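Local coordinates for Exo-1,3/1,4-beta-glucanase (Pseudoalteromonas sp., PDB 3RRX), which probably hydrolyses beta-1,3- and beta-1,4-linked glucans from their ends, as an exo-acting glycoside hydrolase of family 3 from a marine bacterium, at residues Leu398-Asn403 with Ala546-Trp551; Ile484-Glu489 with Val526-Ser531; Ala393-Leu398 with Ala561-Thr566. The protein carries 1 engineered substitution. One frame throughout, in Å; residues are numbered along the deposited sequence.

Interaction 1 (Leu398-Asn403 with Ala546-Trp551); sequences LVLLKN and AFVAAW
Leu401 and Phe547 lie side by side and point the same way from two antiparallel strands, with Leu401 CD1 3.7 Å from Phe547 CD2 in an oblique approach to the ring. The same methyl also comes near Ala549 CB. Leu401 can do this because a classic beta bulge sits here: both Leu401 and Lys402 face Phe547, and Phe547 O takes Leu401 N at 3.0 Å together with a weak bond from Lys402 N. Lys402 shares its face of the sheet with Phe547, their CB atoms 4.1 Å apart, but its extended chain carries NZ away to the carbonyls of Leu541 and Ser544.

At the other end Val399 touches both Ala549 and Trp551. Its CG2, set anti to the carbonyl carbon, meets the indole at the edge and in its plane, 3.9 Å from Trp551 NE1, which also makes a weak hydrogen bond to Ser397 O. Ala549 CB lies over one face of the same ring, offset toward the rim. The backbones of Val399 and Ala549 are bonded both ways, Val399 N to Ala549 O being nearly straight at 174°. On the opposite face of the sheet Leu400 slants across Val548, CD1 to CG2 3.9 Å. Just before the strand, Leu398 CD2 packs 3.8 Å from Ala550 CB.

Strand 399-403 is one of the two outermost strands of the mixed sheet in the family 3 C-terminal domain. Ala132 of helix 127-133 touches both Val399 and Trp551. Every residue here is buried; many of the backbone groups are paired across the two strands, others with strand 525-530, Leu610 and Tyr608, while apolar side chains line both faces. The bulge lets one carbonyl, Phe547 O, serve two successive amides.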
loop_
_atom_site.group_PDB
_atom_site.type_symbol
_atom_site.label_atom_id
_atom_site.label_comp_id
_atom_site.label_asym_id
_atom_site.label_seq_id
_atom_site.Cartn_x
_atom_site.Cartn_y
_atom_site.Cartn_z
ATOM N N LEU A 398 -1.107 -8.711 14.717
ATOM C CA LEU A 398 -0.270 -9.863 15.064
ATOM C C LEU A 398 -1.113 -11.133 15.123
ATOM O O LEU A 398 -2.212 -11.123 15.671
ATOM C CB LEU A 398 0.432 -9.667 16.418
ATOM C CG LEU A 398 1.142 -8.334 16.723
ATOM C CD1 LEU A 398 1.795 -8.384 18.117
ATOM C CD2 LEU A 398 2.192 -8.030 15.672
ATOM N N VAL A 399 -0.592 -12.224 14.566
ATOM C CA VAL A 399 -1.281 -13.501 14.645
ATOM C C VAL A 399 -0.414 -14.508 15.400
ATOM O O VAL A 399 0.726 -14.792 15.011
ATOM C CB VAL A 399 -1.670 -14.050 13.253
ATOM C CG1 VAL A 399 -2.340 -15.412 13.388
ATOM C CG2 VAL A 399 -2.610 -13.073 12.527
ATOM N N LEU A 400 -0.956 -15.029 16.496
ATOM C CA LEU A 400 -0.257 -16.033 17.293
ATOM C C LEU A 400 -0.489 -17.425 16.687
ATOM O O LEU A 400 -1.596 -17.954 16.749
ATOM C CB LEU A 400 -0.748 -15.969 18.749
ATOM C CG LEU A 400 -0.130 -16.920 19.781
ATOM C CD1 LEU A 400 1.363 -16.648 19.923
ATOM C CD2 LEU A 400 -0.825 -16.752 21.127
ATOM N N LEU A 401 0.551 -18.003 16.089
ATOM C CA LEU A 401 0.442 -19.308 15.438
ATOM C C LEU A 401 0.686 -20.453 16.422
ATOM O O LEU A 401 0.077 -21.517 16.309
ATOM C CB LEU A 401 1.429 -19.423 14.267
ATOM C CG LEU A 401 1.258 -18.419 13.112
ATOM C CD1 LEU A 401 2.295 -18.685 12.026
ATOM C CD2 LEU A 401 -0.151 -18.455 12.515
ATOM N N LYS A 402 1.578 -20.220 17.379
ATOM C CA LYS A 402 1.994 -21.247 18.336
ATOM C C LYS A 402 2.331 -20.571 19.660
ATOM O O LYS A 402 2.983 -19.522 19.681
ATOM C CB LYS A 402 3.215 -22.008 17.798
ATOM C CG LYS A 402 3.814 -23.035 18.757
ATOM C CD LYS A 402 4.952 -23.814 18.097
ATOM C CE LYS A 402 5.558 -24.850 19.061
ATOM N NZ LYS A 402 6.639 -25.622 18.378
ATOM N N ASN A 403 1.862 -21.162 20.756
ATOM C CA ASN A 403 2.158 -20.674 22.103
ATOM C C ASN A 403 2.186 -21.857 23.073
ATOM O O ASN A 403 1.336 -21.968 23.951
ATOM C CB ASN A 403 1.109 -19.657 22.552
ATOM C CG ASN A 403 1.499 -18.938 23.837
ATOM O OD1 ASN A 403 2.672 -18.889 24.203
ATOM N ND2 ASN A 403 0.513 -18.363 24.517
ATOM N N ALA A 546 7.019 -20.469 21.139
ATOM C CA ALA A 546 5.941 -19.638 20.604
ATOM C C ALA A 546 6.374 -19.015 19.279
ATOM O O ALA A 546 7.565 -18.827 19.034
ATOM C CB ALA A 546 5.548 -18.552 21.598
ATOM N N PHE A 547 5.406 -18.706 18.420
ATOM C CA PHE A 547 5.715 -18.166 17.104
ATOM C C PHE A 547 4.623 -17.180 16.721
ATOM O O PHE A 547 3.434 -17.532 16.705
ATOM C CB PHE A 547 5.797 -19.312 16.096
ATOM C CG PHE A 547 6.341 -18.922 14.734
ATOM C CD1 PHE A 547 7.633 -19.282 14.362
ATOM C CD2 PHE A 547 5.546 -18.245 13.813
ATOM C CE1 PHE A 547 8.124 -18.958 13.101
ATOM C CE2 PHE A 547 6.031 -17.914 12.548
ATOM C CZ PHE A 547 7.326 -18.273 12.193
ATOM N N VAL A 548 5.029 -15.945 16.427
ATOM C CA VAL A 548 4.098 -14.871 16.083
ATOM C C VAL A 548 4.324 -14.374 14.659
ATOM O O VAL A 548 5.440 -14.000 14.300
ATOM C CB VAL A 548 4.254 -13.662 17.050
ATOM C CG1 VAL A 548 3.317 -12.522 16.647
ATOM C CG2 VAL A 548 3.999 -14.094 18.495
ATOM N N ALA A 549 3.268 -14.377 13.846
ATOM C CA ALA A 549 3.332 -13.741 12.540
ATOM C C ALA A 549 3.047 -12.259 12.743
ATOM O O ALA A 549 1.918 -11.879 13.058
ATOM C CB ALA A 549 2.316 -14.358 11.581
ATOM N N ALA A 550 4.076 -11.432 12.582
ATOM C CA ALA A 550 3.945 -9.993 12.813
ATOM C C ALA A 550 3.846 -9.201 11.506
ATOM O O ALA A 550 3.652 -7.982 11.524
ATOM C CB ALA A 550 5.126 -9.473 13.683
ATOM N N TRP A 551 4.009 -9.888 10.379
ATOM C CA TRP A 551 3.870 -9.253 9.062
ATOM C C TRP A 551 4.905 -8.133 8.909
ATOM O O TRP A 551 6.071 -8.335 9.243
ATOM C CB TRP A 551 2.425 -8.771 8.838
ATOM C CG TRP A 551 1.407 -9.830 9.263
ATOM C CD1 TRP A 551 0.541 -9.756 10.318
ATOM C CD2 TRP A 551 1.192 -11.117 8.657
ATOM N NE1 TRP A 551 -0.222 -10.905 10.384
ATOM C CE2 TRP A 551 0.167 -11.758 9.383
ATOM C CE3 TRP A 551 1.766 -11.787 7.567
ATOM C CZ2 TRP A 551 -0.287 -13.047 9.067
ATOM C CZ3 TRP A 551 1.304 -13.070 7.242
ATOM C CH2 TRP A 551 0.281 -13.679 7.987
#

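Interaction 2 (Ile484-Glu489 with Val526-Ser531); sequences IVVIGE and VTVFLS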
loop_
_atom_site.group_PDB
_atom_site.type_symbol
_atom_site.label_atom_id
_atom_site.label_comp_id
_atom_site.label_asym_id
_atom_site.label_seq_id
_atom_site.Cartn_x
_atom_site.Cartn_y
_atom_site.Cartn_z
ATOM N N ILE A 484 13.537 -13.690 22.926
ATOM C CA ILE A 484 12.623 -13.268 21.869
ATOM C C ILE A 484 13.472 -13.085 20.634
ATOM O O ILE A 484 14.382 -12.251 20.614
ATOM C CB ILE A 484 11.912 -11.956 22.214
ATOM C CG1 ILE A 484 11.040 -12.144 23.459
ATOM C CG2 ILE A 484 11.064 -11.456 21.026
ATOM C CD1 ILE A 484 10.411 -10.855 23.971
ATOM N N VAL A 485 13.195 -13.878 19.611
ATOM C CA VAL A 485 14.035 -13.887 18.426
ATOM C C VAL A 485 13.268 -13.291 17.251
ATOM O O VAL A 485 12.242 -13.831 16.828
ATOM C CB VAL A 485 14.509 -15.307 18.106
ATOM C CG1 VAL A 485 15.417 -15.308 16.890
ATOM C CG2 VAL A 485 15.234 -15.919 19.332
ATOM N N VAL A 486 13.753 -12.160 16.745
ATOM C CA VAL A 486 13.051 -11.440 15.676
ATOM C C VAL A 486 13.745 -11.688 14.338
ATOM O O VAL A 486 14.882 -11.254 14.120
ATOM C CB VAL A 486 12.993 -9.921 15.926
ATOM C CG1 VAL A 486 12.024 -9.269 14.927
ATOM C CG2 VAL A 486 12.565 -9.607 17.369
ATOM N N ILE A 487 13.056 -12.397 13.450
ATOM C CA ILE A 487 13.649 -12.853 12.202
ATOM C C ILE A 487 12.639 -12.610 11.099
ATOM O O ILE A 487 11.475 -12.354 11.384
ATOM C CB ILE A 487 13.950 -14.376 12.267
ATOM C CG1 ILE A 487 12.657 -15.159 12.500
ATOM C CG2 ILE A 487 14.954 -14.664 13.365
ATOM C CD1 ILE A 487 12.776 -16.686 12.310
ATOM N N GLY A 488 13.063 -12.698 9.842
ATOM C CA GLY A 488 12.113 -12.536 8.747
ATOM C C GLY A 488 12.726 -12.268 7.388
ATOM O O GLY A 488 13.944 -12.366 7.201
ATOM N N GLU A 489 11.867 -11.939 6.427
ATOM C CA GLU A 489 12.314 -11.592 5.084
ATOM C C GLU A 489 13.022 -10.245 5.106
ATOM O O GLU A 489 12.724 -9.399 5.951
ATOM C CB GLU A 489 11.121 -11.473 4.138
ATOM C CG GLU A 489 10.304 -12.736 3.959
ATOM C CD GLU A 489 9.266 -12.585 2.853
ATOM O OE1 GLU A 489 8.278 -11.834 3.041
ATOM O OE2 GLU A 489 9.446 -13.218 1.792
ATOM N N VAL A 526 10.756 -17.483 21.921
ATOM C CA VAL A 526 9.582 -16.868 21.317
ATOM C C VAL A 526 9.995 -16.212 20.006
ATOM O O VAL A 526 10.794 -15.267 19.998
ATOM C CB VAL A 526 8.968 -15.780 22.224
ATOM C CG1 VAL A 526 7.900 -14.989 21.459
ATOM C CG2 VAL A 526 8.376 -16.400 23.484
ATOM N N THR A 527 9.462 -16.706 18.894
ATOM C CA THR A 527 9.877 -16.194 17.596
ATOM C C THR A 527 8.896 -15.160 17.062
ATOM O O THR A 527 7.688 -15.411 16.998
ATOM C CB THR A 527 10.056 -17.337 16.578
ATOM O OG1 THR A 527 11.141 -18.173 17.003
ATOM C CG2 THR A 527 10.353 -16.774 15.177
ATOM N N VAL A 528 9.414 -13.988 16.714
ATOM C CA VAL A 528 8.613 -12.957 16.054
ATOM C C VAL A 528 9.033 -12.901 14.588
ATOM O O VAL A 528 10.171 -12.550 14.273
ATOM C CB VAL A 528 8.803 -11.564 16.699
ATOM C CG1 VAL A 528 7.971 -10.503 15.941
ATOM C CG2 VAL A 528 8.412 -11.595 18.171
ATOM N N PHE A 529 8.107 -13.245 13.700
ATOM C CA PHE A 529 8.409 -13.451 12.292
ATOM C C PHE A 529 7.911 -12.264 11.454
ATOM O O PHE A 529 6.704 -12.001 11.384
ATOM C CB PHE A 529 7.732 -14.758 11.845
ATOM C CG PHE A 529 8.090 -15.207 10.458
ATOM C CD1 PHE A 529 9.396 -15.565 10.144
ATOM C CD2 PHE A 529 7.114 -15.303 9.476
ATOM C CE1 PHE A 529 9.726 -15.999 8.875
ATOM C CE2 PHE A 529 7.434 -15.745 8.194
ATOM C CZ PHE A 529 8.744 -16.088 7.891
ATOM N N LEU A 530 8.847 -11.551 10.833
ATOM C CA LEU A 530 8.528 -10.432 9.940
ATOM C C LEU A 530 8.499 -10.910 8.498
ATOM O O LEU A 530 9.483 -11.461 8.003
ATOM C CB LEU A 530 9.584 -9.331 10.086
ATOM C CG LEU A 530 9.766 -8.775 11.498
ATOM C CD1 LEU A 530 10.968 -7.809 11.565
ATOM C CD2 LEU A 530 8.487 -8.085 11.948
ATOM N N SER A 531 7.373 -10.709 7.815
ATOM C CA SER A 531 7.254 -11.178 6.448
ATOM C C SER A 531 6.088 -10.504 5.737
ATOM O O SER A 531 5.173 -9.975 6.371
ATOM C CB SER A 531 7.039 -12.702 6.413
ATOM O OG SER A 531 5.720 -13.017 6.851
#
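Five backbone hydrogen bonds run between Ile484-Glu489 and Val526-Ser531, passing from one parallel strand to the other in the usual alternation. Val485 gives its N-H to Val526 O and takes Val528 N on its own O, both at 2.8 Å. Ile487 N donates to Val528 O at 3.0 Å, and Ile487 O accepts from Leu530 N; this last bond is the straightest, 173° at the hydrogen, and lies in the plane of the Ile487 carbonyl. Glu489 N then closes the ladder on Leu530 O at 2.9 Å.

The carbonyls have a second, softer partner in the CA-H groups: Val528 O is also approached by Val486 CA, and Ile487 O by Phe529 CA. Gly488 passes close to Leu530 O, where a CB would collide; at its backbone angles a CB would also press on the preceding carbonyl oxygen.

The polar side chains look beyond the two strands. Thr527 OG1 bonds Ser544 OG, and Ser531 OG bonds Arg533 O. In Glu489, OE1 takes Tyr492 OH and Gly532 N, and OE2 the salt bridge to Arg533 NH2.

Apolar contacts fill the rest. Ile487 CG1 sits between the backbone N and the carbonyl carbon (chi1 60°), which turns CD1 to Thr527 CG2 at 3.8 Å; on the other face Val486 CG1 meets Leu530 CD1. These are the strands of a beta-alpha-beta unit, and its helix 510-520 lies over Val485 and Thr527. With hydrocarbon on both faces, the ladder pairs buried amides that would otherwise be costly, and several donors fix the Glu489 carboxylate at the strand's end.

Interaction 3 (Ala393-Leu398 with Ala561-Thr566); sequences AVRKSL and ADVLLT
Arg395 and Asp562 form the ionic part of this contact. NH1 of Arg395 donates to OD2 of Asp562 at 2.9 Å in a salt bridge with an angle of 155° at the hydrogen. The carboxylate oxygen lies in the guanidinium plane, at its edge, whereas the arginine reaches that oxygen from above the carboxylate plane; the two flat groups are turned 46° apart. A bend at chi3 (-67°) folds the chain of Arg395 so that CD passes 3.5 Å from Asp562 CB before NH1 turns to the charge. Asp562 has further partners: OD2 also meets Arg391, and OD1 accepts from Gln460. The guanidinium in turn makes a cation-pi contact with Phe574. With Arg395 cut back to an alanine, OD2 of Asp562 would probably keep Arg391 but lose the bond from NH1, and Phe574 would lose its cation-pi partner.

In the fold, the contact joins the last turns of two helices. Helix 384-397 runs directly into strand 399-403; helix 558-564 follows strand 546-551 of the same sheet.

The apolar part lies beside the salt bridge. Arg395 CB touches Val563 CG2 at 4.0 Å. Leu398 and Val563 slide past each other in opposite directions, with Leu398 CD1 4.1 Å from Val563 CB, and the same methyl approaches Leu564 CD1 at 4.3 Å. Phe576 packs against both Leu398 and Val563.

Hydrogen bonding within the first helix finishes its end: Ser397 OG donates to Val394 O at 2.8 Å, and Ser397 N reaches that oxygen from the same face of the carbonyl.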
loop_
_atom_site.group_PDB
_atom_site.type_symbol
_atom_site.label_atom_id
_atom_site.label_comp_id
_atom_site.label_asym_id
_atom_site.label_seq_id
_atom_site.Cartn_x
_atom_site.Cartn_y
_atom_site.Cartn_z
ATOM N N ALA A 393 -2.905 -0.510 15.394
ATOM C CA ALA A 393 -2.971 -1.381 14.223
ATOM C C ALA A 393 -1.951 -2.509 14.321
ATOM O O ALA A 393 -2.249 -3.652 13.969
ATOM C CB ALA A 393 -2.776 -0.591 12.948
ATOM N N VAL A 394 -0.750 -2.198 14.813
ATOM C CA VAL A 394 0.261 -3.235 15.022
ATOM C C VAL A 394 -0.268 -4.313 15.968
ATOM O O VAL A 394 -0.208 -5.505 15.656
ATOM C CB VAL A 394 1.585 -2.649 15.590
ATOM C CG1 VAL A 394 2.532 -3.781 16.025
ATOM C CG2 VAL A 394 2.257 -1.744 14.574
ATOM N N ARG A 395 -0.792 -3.898 17.119
ATOM C CA ARG A 395 -1.285 -4.856 18.113
ATOM C C ARG A 395 -2.330 -5.786 17.521
ATOM O O ARG A 395 -2.337 -6.986 17.791
ATOM C CB ARG A 395 -1.907 -4.139 19.312
ATOM C CG ARG A 395 -0.933 -3.343 20.170
ATOM C CD ARG A 395 -1.589 -2.951 21.493
ATOM N NE ARG A 395 -2.693 -2.001 21.320
ATOM C CZ ARG A 395 -2.561 -0.686 21.468
ATOM N NH1 ARG A 395 -1.381 -0.178 21.793
ATOM N NH2 ARG A 395 -3.603 0.118 21.307
ATOM N N LYS A 396 -3.218 -5.221 16.718
ATOM C CA LYS A 396 -4.334 -5.977 16.161
ATOM C C LYS A 396 -3.933 -6.850 14.968
ATOM O O LYS A 396 -4.642 -7.795 14.618
ATOM C CB LYS A 396 -5.470 -5.023 15.778
ATOM C CG LYS A 396 -6.121 -4.357 16.985
ATOM C CD LYS A 396 -7.257 -3.426 16.581
ATOM C CE LYS A 396 -8.027 -2.937 17.809
ATOM N NZ LYS A 396 -9.088 -1.959 17.429
ATOM N N SER A 397 -2.798 -6.537 14.349
ATOM C CA SER A 397 -2.346 -7.267 13.165
ATOM C C SER A 397 -1.642 -8.593 13.502
ATOM O O SER A 397 -1.566 -9.490 12.657
ATOM C CB SER A 397 -1.390 -6.399 12.340
ATOM O OG SER A 397 -0.133 -6.279 13.001
ATOM N N LEU A 398 -1.107 -8.711 14.717
ATOM C CA LEU A 398 -0.270 -9.863 15.064
ATOM C C LEU A 398 -1.113 -11.133 15.123
ATOM O O LEU A 398 -2.212 -11.123 15.671
ATOM C CB LEU A 398 0.432 -9.667 16.418
ATOM C CG LEU A 398 1.142 -8.334 16.723
ATOM C CD1 LEU A 398 1.795 -8.384 18.117
ATOM C CD2 LEU A 398 2.192 -8.030 15.672
ATOM N N ALA A 561 5.639 -5.348 21.879
ATOM C CA ALA A 561 5.762 -5.439 23.335
ATOM C C ALA A 561 4.407 -5.383 24.051
ATOM O O ALA A 561 4.193 -6.100 25.028
ATOM C CB ALA A 561 6.697 -4.321 23.871
ATOM N N ASP A 562 3.507 -4.520 23.579
ATOM C CA ASP A 562 2.181 -4.360 24.193
ATOM C C ASP A 562 1.445 -5.693 24.339
ATOM O O ASP A 562 0.720 -5.907 25.314
ATOM C CB ASP A 562 1.278 -3.447 23.354
ATOM C CG ASP A 562 1.691 -1.990 23.390
ATOM O OD1 ASP A 562 2.426 -1.577 24.316
ATOM O OD2 ASP A 562 1.262 -1.250 22.474
ATOM N N VAL A 563 1.589 -6.564 23.344
ATOM C CA VAL A 563 0.901 -7.851 23.367
ATOM C C VAL A 563 1.738 -8.972 24.002
ATOM O O VAL A 563 1.213 -9.778 24.763
ATOM C CB VAL A 563 0.438 -8.275 21.951
ATOM C CG1 VAL A 563 -0.195 -9.669 21.983
ATOM C CG2 VAL A 563 -0.541 -7.233 21.372
ATOM N N LEU A 564 3.029 -9.023 23.689
ATOM C CA LEU A 564 3.881 -10.125 24.140
ATOM C C LEU A 564 4.225 -10.074 25.629
ATOM O O LEU A 564 4.465 -11.115 26.242
ATOM C CB LEU A 564 5.177 -10.188 23.322
ATOM C CG LEU A 564 5.131 -11.022 22.036
ATOM C CD1 LEU A 564 4.039 -10.528 21.082
ATOM C CD2 LEU A 564 6.498 -11.001 21.362
ATOM N N LEU A 565 4.270 -8.871 26.199
ATOM C CA LEU A 565 4.665 -8.700 27.606
ATOM C C LEU A 565 3.467 -8.482 28.523
ATOM O O LEU A 565 2.465 -7.918 28.104
ATOM C CB LEU A 565 5.599 -7.497 27.756
ATOM C CG LEU A 565 6.928 -7.480 26.992
ATOM C CD1 LEU A 565 7.746 -6.247 27.396
ATOM C CD2 LEU A 565 7.716 -8.742 27.279
ATOM N N THR A 566 3.576 -8.909 29.780
ATOM C CA THR A 566 2.607 -8.501 30.794
ATOM C C THR A 566 2.870 -7.038 31.135
ATOM O O THR A 566 3.875 -6.467 30.705
ATOM C CB THR A 566 2.770 -9.301 32.103
ATOM O OG1 THR A 566 4.029 -8.972 32.708
ATOM C CG2 THR A 566 2.696 -10.811 31.853
#

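How the interactions relate
The three contacts lie close together around the mixed sheet of the family 3 C-terminal domain, on one side of the chain's centre. Interactions 1 and 2 have centres about 9 Å apart and belong to this one six-stranded sheet: strand 546-551 pairs with 399-403 on one side and 525-530 on the other, and 525-530 pairs in turn with 482-488. Interaction 3 is about 10 Å from interaction 1, shares Leu398 with it, and sits about 14 Å from interaction 2, where Leu564 packs on Val526 and Val528. Along the chain the contacts are nested, 2 within 1 within 3, so the later helix 558-564 returns against helix 384-397, which leads into strand 399-403.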